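Sn-glycerol-3-phosphate ABC transporter substrate-binding protein UspB (Mycobacterium tuberculosis, PDB 4MFI) probably delivers glycerophosphocholine to its ABC transporter as the substrate-binding component of the uptake system. Local coordinates at residues 157-170 with 177-191. Sequence-based numbering, arbitrary orientation.
Sequences FYYNKAAWQQAGLP and WSEFDEWGPELQRVV
With chi1 of -170°, Phe157 swings its ring opposite its own backbone nitrogen; Phe180 CG is likewise anti to its backbone N, and the two rings meet edge-to-face in nearly perpendicular planes. Phe157 CZ stands 3.7 Å from Phe180 CE1, over one face of the Phe180 ring. The Phe157 rim also touches Trp177, whose CH2 is 4.0 Å from Phe157 CE2, completing an aromatic cluster between the end of strand 144-160 and the first turns of helix 177-191. Trp164 continues the apolar layer. Its CH2 reaches the edge of Phe180, Leu187 lays both methyls against its benzo ring (CD2 to Trp164 CE3, 3.6 Å), and Trp183 crosses it nearly at a right angle. Trp164 NE1 donates a hydrogen bond to Arg172 O in the intervening loop. Leu169 is wedged between the two indoles: CD1 sits over the centre of Trp164, while CD2 makes a CH-pi contact 3.5 Å from the centroid of the Trp183 five-membered ring, only 6° off its normal. Glu179 CG backs the other face of Trp183. Farther along, Ala167 CB rests on Glu186 CG (3.6 Å), and Val190 packs against Ala163 and Gln166. The border is polar: Arg189 grips Glu186 side-on through NE and NH2, the NH2 to OE2 salt bridge measuring 2.7 Å. One water joins Gln166 O to Arg189 NH2, another joins it to Glu186 OE2, so the helix-end carbonyl is linked to both charges. Asn160 caps helix 161-166, whose axis runs at 109° to helix 177-191; a Schellman motif at Gly168 ends it and leads the chain from beside Leu187 toward Trp183. In this periplasmic-binding-protein fold, helix 177-191 packs back through Trp177 and Phe180 on strands 144-160 and 268-272 of the mixed sheet.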
loop_
_atom_site.group_PDB
_atom_site.type_symbol
_atom_site.label_atom_id
_atom_site.label_comp_id
_atom_site.label_asym_id
_atom_site.label_seq_id
_atom_site.Cartn_x
_atom_site.Cartn_y
_atom_site.Cartn_z
ATOM N N PHE A 157 0.736 -10.825 -7.654
ATOM C CA PHE A 157 0.703 -11.261 -9.050
ATOM C C PHE A 157 -0.363 -12.344 -9.205
ATOM O O PHE A 157 -0.222 -13.447 -8.686
ATOM C CB PHE A 157 2.089 -11.777 -9.477
ATOM C CG PHE A 157 2.227 -12.017 -10.956
ATOM C CD1 PHE A 157 1.723 -13.176 -11.544
ATOM C CD2 PHE A 157 2.889 -11.095 -11.762
ATOM C CE1 PHE A 157 1.851 -13.395 -12.926
ATOM C CE2 PHE A 157 3.035 -11.312 -13.133
ATOM C CZ PHE A 157 2.510 -12.460 -13.717
ATOM N N TYR A 158 -1.443 -12.013 -9.904
ATOM C CA TYR A 158 -2.544 -12.939 -10.122
ATOM C C TYR A 158 -2.379 -13.610 -11.476
ATOM O O TYR A 158 -2.046 -12.945 -12.461
ATOM C CB TYR A 158 -3.874 -12.184 -10.098
ATOM C CG TYR A 158 -4.236 -11.575 -8.760
ATOM C CD1 TYR A 158 -5.001 -12.289 -7.844
ATOM C CD2 TYR A 158 -3.834 -10.282 -8.413
ATOM C CE1 TYR A 158 -5.361 -11.748 -6.625
ATOM C CE2 TYR A 158 -4.185 -9.728 -7.173
ATOM C CZ TYR A 158 -4.949 -10.473 -6.284
ATOM O OH TYR A 158 -5.328 -9.951 -5.059
ATOM N N TYR A 159 -2.628 -14.915 -11.547
ATOM C CA TYR A 159 -2.525 -15.610 -12.829
ATOM C C TYR A 159 -3.599 -16.662 -13.052
ATOM O O TYR A 159 -4.036 -17.340 -12.119
ATOM C CB TYR A 159 -1.122 -16.181 -13.070
ATOM C CG TYR A 159 -0.675 -17.323 -12.172
ATOM C CD1 TYR A 159 -0.129 -17.082 -10.910
ATOM C CD2 TYR A 159 -0.750 -18.643 -12.608
ATOM C CE1 TYR A 159 0.310 -18.134 -10.102
ATOM C CE2 TYR A 159 -0.315 -19.694 -11.813
ATOM C CZ TYR A 159 0.206 -19.439 -10.559
ATOM O OH TYR A 159 0.637 -20.492 -9.782
ATOM N N ASN A 160 -4.021 -16.758 -14.308
ATOM C CA ASN A 160 -5.051 -17.678 -14.763
ATOM C C ASN A 160 -4.389 -19.023 -15.066
ATOM O O ASN A 160 -3.555 -19.125 -15.975
ATOM C CB ASN A 160 -5.683 -17.058 -16.011
ATOM C CG ASN A 160 -6.798 -17.881 -16.598
ATOM O OD1 ASN A 160 -6.695 -19.096 -16.735
ATOM N ND2 ASN A 160 -7.868 -17.199 -16.999
ATOM N N LYS A 161 -4.743 -20.054 -14.300
ATOM C CA LYS A 161 -4.070 -21.347 -14.432
ATOM C C LYS A 161 -4.384 -22.055 -15.743
ATOM O O LYS A 161 -3.542 -22.780 -16.258
ATOM C CB LYS A 161 -4.356 -22.247 -13.234
ATOM C CG LYS A 161 -3.746 -21.710 -11.963
ATOM C CD LYS A 161 -3.493 -22.810 -10.958
ATOM C CE LYS A 161 -2.877 -22.250 -9.695
ATOM N NZ LYS A 161 -2.486 -23.345 -8.772
ATOM N N ALA A 162 -5.579 -21.846 -16.288
ATOM C CA ALA A 162 -5.901 -22.436 -17.583
ATOM C C ALA A 162 -5.014 -21.849 -18.677
ATOM O O ALA A 162 -4.537 -22.576 -19.549
ATOM C CB ALA A 162 -7.371 -22.251 -17.922
ATOM N N ALA A 163 -4.784 -20.538 -18.628
ATOM C CA ALA A 163 -3.910 -19.891 -19.601
ATOM C C ALA A 163 -2.477 -20.386 -19.428
ATOM O O ALA A 163 -1.794 -20.687 -20.409
ATOM C CB ALA A 163 -3.979 -18.363 -19.464
ATOM N N TRP A 164 -2.019 -20.465 -18.176
ATOM C CA TRP A 164 -0.677 -20.959 -17.869
ATOM C C TRP A 164 -0.481 -22.362 -18.436
ATOM O O TRP A 164 0.550 -22.658 -19.045
ATOM C CB TRP A 164 -0.463 -20.967 -16.349
ATOM C CG TRP A 164 0.475 -19.903 -15.821
ATOM C CD1 TRP A 164 1.595 -20.114 -15.066
ATOM C CD2 TRP A 164 0.381 -18.474 -16.008
ATOM N NE1 TRP A 164 2.204 -18.913 -14.774
ATOM C CE2 TRP A 164 1.478 -17.893 -15.331
ATOM C CE3 TRP A 164 -0.522 -17.632 -16.671
ATOM C CZ2 TRP A 164 1.704 -16.511 -15.314
ATOM C CZ3 TRP A 164 -0.301 -16.259 -16.647
ATOM C CH2 TRP A 164 0.807 -15.713 -15.980
ATOM N N GLN A 165 -1.479 -23.220 -18.242
ATOM C CA GLN A 165 -1.403 -24.601 -18.713
ATOM C C GLN A 165 -1.347 -24.673 -20.235
ATOM O O GLN A 165 -0.542 -25.425 -20.797
ATOM C CB GLN A 165 -2.590 -25.405 -18.193
ATOM C CG GLN A 165 -2.532 -25.697 -16.710
ATOM C CD GLN A 165 -3.762 -26.436 -16.223
ATOM O OE1 GLN A 165 -4.483 -27.059 -17.012
ATOM N NE2 GLN A 165 -4.016 -26.371 -14.921
ATOM N N GLN A 166 -2.185 -23.881 -20.901
ATOM C CA GLN A 166 -2.218 -23.890 -22.363
ATOM C C GLN A 166 -0.912 -23.365 -22.948
ATOM O O GLN A 166 -0.470 -23.809 -24.016
ATOM C CB GLN A 166 -3.411 -23.091 -22.899
ATOM C CG GLN A 166 -4.744 -23.804 -22.730
ATOM C CD GLN A 166 -4.771 -25.162 -23.420
ATOM O OE1 GLN A 166 -4.175 -25.345 -24.486
ATOM N NE2 GLN A 166 -5.460 -26.125 -22.811
ATOM N N ALA A 167 -0.295 -22.421 -22.240
ATOM C CA ALA A 167 0.970 -21.841 -22.670
ATOM C C ALA A 167 2.182 -22.710 -22.296
ATOM O O ALA A 167 3.325 -22.363 -22.621
ATOM C CB ALA A 167 1.119 -20.435 -22.107
ATOM N N GLY A 168 1.942 -23.828 -21.607
ATOM C CA GLY A 168 3.020 -24.734 -21.230
ATOM C C GLY A 168 3.940 -24.211 -20.136
ATOM O O GLY A 168 5.103 -24.608 -20.033
ATOM N N LEU A 169 3.413 -23.331 -19.300
ATOM C CA LEU A 169 4.196 -22.717 -18.240
ATOM C C LEU A 169 4.172 -23.559 -16.970
ATOM O O LEU A 169 3.208 -24.291 -16.721
ATOM C CB LEU A 169 3.653 -21.318 -17.949
ATOM C CG LEU A 169 3.577 -20.376 -19.151
ATOM C CD1 LEU A 169 3.023 -19.024 -18.719
ATOM C CD2 LEU A 169 4.946 -20.224 -19.825
ATOM N N PRO A 170 5.232 -23.462 -16.153
ATOM C CA PRO A 170 5.175 -24.105 -14.834
ATOM C C PRO A 170 4.135 -23.407 -13.960
ATOM O O PRO A 170 3.831 -22.226 -14.193
ATOM C CB PRO A 170 6.582 -23.882 -14.277
ATOM C CG PRO A 170 7.054 -22.622 -14.956
ATOM C CD PRO A 170 6.470 -22.681 -16.341
ATOM N N TRP A 177 10.926 -10.406 -14.001
ATOM C CA TRP A 177 10.119 -9.737 -15.003
ATOM C C TRP A 177 10.566 -10.083 -16.424
ATOM O O TRP A 177 9.733 -10.176 -17.335
ATOM C CB TRP A 177 10.088 -8.227 -14.748
ATOM C CG TRP A 177 9.139 -7.894 -13.635
ATOM C CD1 TRP A 177 9.458 -7.525 -12.356
ATOM C CD2 TRP A 177 7.712 -7.951 -13.695
ATOM N NE1 TRP A 177 8.302 -7.334 -11.621
ATOM C CE2 TRP A 177 7.221 -7.593 -12.421
ATOM C CE3 TRP A 177 6.799 -8.266 -14.706
ATOM C CZ2 TRP A 177 5.854 -7.534 -12.135
ATOM C CZ3 TRP A 177 5.444 -8.210 -14.420
ATOM C CH2 TRP A 177 4.984 -7.847 -13.144
ATOM N N SER A 178 11.864 -10.319 -16.616
ATOM C CA SER A 178 12.350 -10.706 -17.933
ATOM C C SER A 178 11.874 -12.097 -18.345
ATOM O O SER A 178 11.560 -12.320 -19.515
ATOM C CB SER A 178 13.869 -10.565 -18.015
ATOM O OG SER A 178 14.214 -9.193 -17.972
ATOM N N GLU A 179 11.781 -13.028 -17.395
ATOM C CA GLU A 179 11.161 -14.315 -17.708
ATOM C C GLU A 179 9.702 -14.120 -18.107
ATOM O O GLU A 179 9.230 -14.716 -19.079
ATOM C CB GLU A 179 11.243 -15.291 -16.533
ATOM C CG GLU A 179 10.711 -16.688 -16.893
ATOM C CD GLU A 179 10.561 -17.621 -15.705
ATOM O OE1 GLU A 179 10.142 -17.167 -14.617
ATOM O OE2 GLU A 179 10.859 -18.830 -15.863
ATOM N N PHE A 180 8.981 -13.280 -17.365
ATOM C CA PHE A 180 7.592 -13.040 -17.702
ATOM C C PHE A 180 7.461 -12.459 -19.103
ATOM O O PHE A 180 6.564 -12.830 -19.860
ATOM C CB PHE A 180 6.888 -12.124 -16.706
ATOM C CG PHE A 180 5.440 -11.961 -17.031
ATOM C CD1 PHE A 180 4.601 -13.062 -16.968
ATOM C CD2 PHE A 180 4.927 -10.748 -17.478
ATOM C CE1 PHE A 180 3.262 -12.973 -17.322
ATOM C CE2 PHE A 180 3.575 -10.642 -17.822
ATOM C CZ PHE A 180 2.747 -11.762 -17.747
ATOM N N ASP A 181 8.357 -11.543 -19.442
ATOM C CA ASP A 181 8.332 -10.922 -20.758
ATOM C C ASP A 181 8.553 -11.955 -21.869
ATOM O O ASP A 181 7.992 -11.839 -22.968
ATOM C CB ASP A 181 9.375 -9.807 -20.809
ATOM C CG ASP A 181 9.399 -9.102 -22.138
ATOM O OD1 ASP A 181 8.472 -8.308 -22.396
ATOM O OD2 ASP A 181 10.345 -9.346 -22.923
ATOM N N GLU A 182 9.337 -12.985 -21.576
ATOM C CA GLU A 182 9.506 -14.092 -22.504
ATOM C C GLU A 182 8.213 -14.910 -22.630
ATOM O O GLU A 182 7.836 -15.310 -23.736
ATOM C CB GLU A 182 10.680 -14.969 -22.053
ATOM C CG GLU A 182 11.126 -16.001 -23.056
ATOM C CD GLU A 182 11.684 -15.389 -24.316
ATOM O OE1 GLU A 182 11.466 -15.976 -25.397
ATOM O OE2 GLU A 182 12.342 -14.328 -24.229
ATOM N N TRP A 183 7.525 -15.126 -21.505
ATOM C CA TRP A 183 6.251 -15.852 -21.494
ATOM C C TRP A 183 5.116 -15.110 -22.207
ATOM O O TRP A 183 4.186 -15.732 -22.729
ATOM C CB TRP A 183 5.787 -16.084 -20.058
ATOM C CG TRP A 183 6.603 -17.042 -19.242
ATOM C CD1 TRP A 183 7.674 -17.794 -19.649
ATOM C CD2 TRP A 183 6.375 -17.373 -17.871
ATOM N NE1 TRP A 183 8.134 -18.562 -18.601
ATOM C CE2 TRP A 183 7.349 -18.324 -17.499
ATOM C CE3 TRP A 183 5.443 -16.952 -16.915
ATOM C CZ2 TRP A 183 7.411 -18.868 -16.211
ATOM C CZ3 TRP A 183 5.498 -17.498 -15.643
ATOM C CH2 TRP A 183 6.485 -18.442 -15.298
ATOM N N GLY A 184 5.186 -13.782 -22.204
ATOM C CA GLY A 184 4.077 -12.944 -22.633
ATOM C C GLY A 184 3.463 -13.292 -23.977
ATOM O O GLY A 184 2.251 -13.486 -24.065
ATOM N N PRO A 185 4.288 -13.363 -25.039
ATOM C CA PRO A 185 3.728 -13.646 -26.366
ATOM C C PRO A 185 3.031 -15.002 -26.457
ATOM O O PRO A 185 2.023 -15.110 -27.158
ATOM C CB PRO A 185 4.961 -13.602 -27.273
ATOM C CG PRO A 185 5.840 -12.572 -26.593
ATOM C CD PRO A 185 5.681 -12.885 -25.126
ATOM N N GLU A 186 3.533 -16.015 -25.757
ATOM C CA GLU A 186 2.836 -17.299 -25.761
ATOM C C GLU A 186 1.509 -17.212 -25.026
ATOM O O GLU A 186 0.504 -17.765 -25.475
ATOM C CB GLU A 186 3.704 -18.415 -25.177
ATOM C CG GLU A 186 3.022 -19.785 -25.146
ATOM C CD GLU A 186 2.822 -20.429 -26.517
ATOM O OE1 GLU A 186 3.083 -19.793 -27.564
ATOM O OE2 GLU A 186 2.397 -21.603 -26.534
ATOM N N LEU A 187 1.492 -16.512 -23.897
ATOM C CA LEU A 187 0.229 -16.283 -23.199
ATOM C C LEU A 187 -0.750 -15.511 -24.080
ATOM O O LEU A 187 -1.948 -15.791 -24.075
ATOM C CB LEU A 187 0.467 -15.555 -21.877
ATOM C CG LEU A 187 1.023 -16.430 -20.750
ATOM C CD1 LEU A 187 1.596 -15.546 -19.654
ATOM C CD2 LEU A 187 -0.074 -17.350 -20.205
ATOM N N GLN A 188 -0.251 -14.555 -24.857
ATOM C CA GLN A 188 -1.125 -13.823 -25.773
ATOM C C GLN A 188 -1.748 -14.744 -26.830
ATOM O O GLN A 188 -2.929 -14.613 -27.163
ATOM C CB GLN A 188 -0.370 -12.674 -26.448
ATOM C CG GLN A 188 -1.242 -11.810 -27.349
ATOM C CD GLN A 188 -2.366 -11.124 -26.597
ATOM O OE1 GLN A 188 -2.131 -10.446 -25.592
ATOM N NE2 GLN A 188 -3.595 -11.300 -27.072
ATOM N N ARG A 189 -0.958 -15.674 -27.360
ATOM C CA ARG A 189 -1.483 -16.640 -28.319
ATOM C C ARG A 189 -2.613 -17.447 -27.693
ATOM O O ARG A 189 -3.646 -17.690 -28.336
ATOM C CB ARG A 189 -0.374 -17.586 -28.783
ATOM C CG ARG A 189 -0.832 -18.582 -29.834
ATOM C CD ARG A 189 0.278 -19.549 -30.217
ATOM N NE ARG A 189 0.590 -20.485 -29.140
ATOM C CZ ARG A 189 -0.129 -21.568 -28.866
ATOM N NH1 ARG A 189 -1.209 -21.849 -29.587
ATOM N NH2 ARG A 189 0.228 -22.365 -27.868
ATOM N N VAL A 190 -2.429 -17.880 -26.447
ATOM C CA VAL A 190 -3.417 -18.793 -25.878
ATOM C C VAL A 190 -4.678 -18.099 -25.372
ATOM O O VAL A 190 -5.699 -18.759 -25.207
ATOM C CB VAL A 190 -2.843 -19.754 -24.800
ATOM C CG1 VAL A 190 -1.647 -20.532 -25.341
ATOM C CG2 VAL A 190 -2.493 -19.011 -23.541
ATOM N N VAL A 191 -4.640 -16.786 -25.126
ATOM C CA VAL A 191 -5.882 -16.105 -24.735
ATOM C C VAL A 191 -6.729 -15.679 -25.944
ATOM O O VAL A 191 -7.951 -15.559 -25.844
ATOM C CB VAL A 191 -5.674 -14.900 -23.764
ATOM C CG1 VAL A 191 -5.069 -15.362 -22.443
ATOM C CG2 VAL A 191 -4.856 -13.777 -24.420
HETATM O O HOH W 1 -1.868 -24.211 -26.536
HETATM O O HOH W 2 1.848 -24.139 -25.359
#